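Local coordinates for protein AA9 family lytic polysaccharide monooxygenase D (Myceliophthora thermophila, PDB 5UFV) that uses an active-site copper ion to cleave cellulose oxidatively, breaking glycosidic bonds in crystalline and amorphous polysaccharide and yielding C1-oxidised products, at residues P79-M84 and W101-E106. Numbering follows the deposited sequence.
Sequences PILVWM and WFKIDE
Val82 O is gripped by two successive amides of the facing strand: Ile104 N at 2.9 Å, tilted 16° from the carbonyl plane, and Asp105 N in a longer, weak bond. Two residues opposite one define a classic beta bulge, and the antiparallel register accordingly slips by one between Val82 and Trp83. Strands 80-86 and 101-107 are neighbours in the mixed sheet of the AA9 beta-sandwich, with strand 149-159 on the other side of 80-86. Beyond the bulge the pairing is regular, with Met84 N donating to Phe102 O at 2.8 Å and Phe102 N to Met84 O. The latter oxygen also sits 3.4 Å above the Phe102 ring, offset toward its rim. With CG between its backbone N and carbonyl carbon (chi1 59°), Phe102 turns that ring over the neighbouring strand, where CZ meets Met84 CB. Beside them, Ile104 CD1 packs against Met84 SD at 3.7 Å and Ile104 CG1 against Val82 CG1.

The other face is built on Trp83. Lys103 CG lies 3.7 Å from the centroid of its six-membered ring, only 6° off the normal, a CH-pi contact, while Trp101 CB approaches Trp83 CE3 obliquely. Were Trp83 replaced by alanine, the Lys103 methylenes would probably lose their aromatic platform and Glu156 the indole N-H that bonds to it. The Lys103 chain bends at chi3, and NZ reaches Glu106 OE1 at 2.9 Å in a salt bridge, with Pro220 O and Pro222 O as further acceptors. This suggests that the buried lysine's charge is balanced by Glu106 and solvated by the two proline carbonyls.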
# COMPACT_ATOMS: atom_id res chain seq x y z
N PRO A 79 4.08 8.71 3.39
CA PRO A 79 3.22 8.41 2.27
C PRO A 79 2.30 7.18 2.39
O PRO A 79 2.49 6.30 3.24
CB PRO A 79 4.21 8.21 1.12
CG PRO A 79 5.41 7.69 1.78
CD PRO A 79 5.49 8.44 3.08
N ILE A 80 1.31 7.16 1.52
CA ILE A 80 0.42 6.05 1.33
C ILE A 80 0.72 5.53 -0.06
O ILE A 80 0.78 6.32 -0.99
CB ILE A 80 -1.05 6.53 1.32
CG1 ILE A 80 -1.38 7.20 2.64
CG2 ILE A 80 -1.99 5.39 1.04
CD1 ILE A 80 -2.76 7.80 2.67
N LEU A 81 0.90 4.22 -0.20
CA LEU A 81 1.02 3.61 -1.51
C LEU A 81 0.06 2.43 -1.66
O LEU A 81 -0.09 1.63 -0.74
CB LEU A 81 2.43 3.13 -1.72
CG LEU A 81 3.48 4.23 -1.91
CD1 LEU A 81 3.95 4.79 -0.58
CD2 LEU A 81 4.68 3.69 -2.69
N VAL A 82 -0.56 2.33 -2.84
CA VAL A 82 -1.40 1.21 -3.15
C VAL A 82 -0.95 0.64 -4.45
O VAL A 82 -0.87 1.35 -5.44
CB VAL A 82 -2.85 1.62 -3.30
CG1 VAL A 82 -3.72 0.37 -3.46
CG2 VAL A 82 -3.29 2.49 -2.11
N TRP A 83 -0.67 -0.66 -4.47
CA TRP A 83 -0.10 -1.32 -5.62
C TRP A 83 -0.93 -2.50 -6.00
O TRP A 83 -1.70 -3.02 -5.22
CB TRP A 83 1.26 -1.91 -5.29
CG TRP A 83 2.29 -1.04 -4.65
CD1 TRP A 83 2.28 -0.53 -3.38
CD2 TRP A 83 3.55 -0.65 -5.22
NE1 TRP A 83 3.44 0.18 -3.14
CE2 TRP A 83 4.23 0.12 -4.25
CE3 TRP A 83 4.16 -0.88 -6.46
CZ2 TRP A 83 5.49 0.64 -4.48
CZ3 TRP A 83 5.42 -0.35 -6.68
CH2 TRP A 83 6.07 0.39 -5.70
N MET A 84 -0.68 -2.99 -7.20
CA MET A 84 -1.30 -4.18 -7.70
C MET A 84 -0.26 -5.02 -8.41
O MET A 84 0.83 -4.56 -8.72
CB MET A 84 -2.45 -3.84 -8.66
CG MET A 84 -3.69 -3.35 -7.95
SD MET A 84 -5.16 -3.08 -8.97
CE MET A 84 -5.82 -4.74 -9.13
N TRP A 101 4.96 -5.53 -9.65
CA TRP A 101 4.18 -4.55 -8.87
C TRP A 101 4.11 -3.16 -9.52
O TRP A 101 5.14 -2.55 -9.84
CB TRP A 101 4.75 -4.38 -7.48
CG TRP A 101 4.64 -5.62 -6.70
CD1 TRP A 101 5.59 -6.57 -6.59
CD2 TRP A 101 3.52 -6.06 -5.92
NE1 TRP A 101 5.15 -7.56 -5.78
CE2 TRP A 101 3.87 -7.28 -5.36
CE3 TRP A 101 2.26 -5.54 -5.64
CZ2 TRP A 101 3.00 -8.00 -4.53
CZ3 TRP A 101 1.40 -6.24 -4.80
CH2 TRP A 101 1.78 -7.45 -4.25
N PHE A 102 2.90 -2.66 -9.67
CA PHE A 102 2.73 -1.31 -10.15
C PHE A 102 1.79 -0.54 -9.23
O PHE A 102 0.85 -1.10 -8.68
CB PHE A 102 2.22 -1.36 -11.60
CG PHE A 102 0.91 -2.08 -11.77
CD1 PHE A 102 0.87 -3.44 -12.00
CD2 PHE A 102 -0.30 -1.38 -11.70
CE1 PHE A 102 -0.33 -4.11 -12.16
CE2 PHE A 102 -1.51 -2.05 -11.85
CZ PHE A 102 -1.52 -3.41 -12.08
N LYS A 103 2.06 0.75 -9.07
CA LYS A 103 1.22 1.65 -8.27
C LYS A 103 -0.05 2.03 -9.00
O LYS A 103 -0.02 2.39 -10.17
CB LYS A 103 1.98 2.93 -7.92
CG LYS A 103 2.96 2.74 -6.78
CD LYS A 103 4.17 3.66 -6.85
CE LYS A 103 3.86 5.10 -6.47
NZ LYS A 103 5.07 5.96 -6.41
N ILE A 104 -1.16 1.98 -8.27
CA ILE A 104 -2.41 2.54 -8.74
C ILE A 104 -2.83 3.80 -7.98
O ILE A 104 -3.64 4.55 -8.48
CB ILE A 104 -3.54 1.50 -8.69
CG1 ILE A 104 -3.89 1.13 -7.28
CG2 ILE A 104 -3.13 0.23 -9.45
CD1 ILE A 104 -5.07 0.18 -7.22
N ASP A 105 -2.31 4.00 -6.78
CA ASP A 105 -2.65 5.18 -5.98
C ASP A 105 -1.45 5.61 -5.12
O ASP A 105 -0.56 4.82 -4.84
CB ASP A 105 -3.87 4.89 -5.11
CG ASP A 105 -4.68 6.14 -4.77
OD1 ASP A 105 -4.39 7.22 -5.33
OD2 ASP A 105 -5.64 6.04 -3.95
N GLU A 106 -1.42 6.86 -4.70
CA GLU A 106 -0.37 7.34 -3.80
C GLU A 106 -0.76 8.70 -3.21
O GLU A 106 -1.49 9.45 -3.82
CB GLU A 106 0.96 7.49 -4.53
CG GLU A 106 0.91 8.54 -5.65
CD GLU A 106 2.25 8.85 -6.31
OE1 GLU A 106 3.30 8.17 -6.03
OE2 GLU A 106 2.24 9.81 -7.14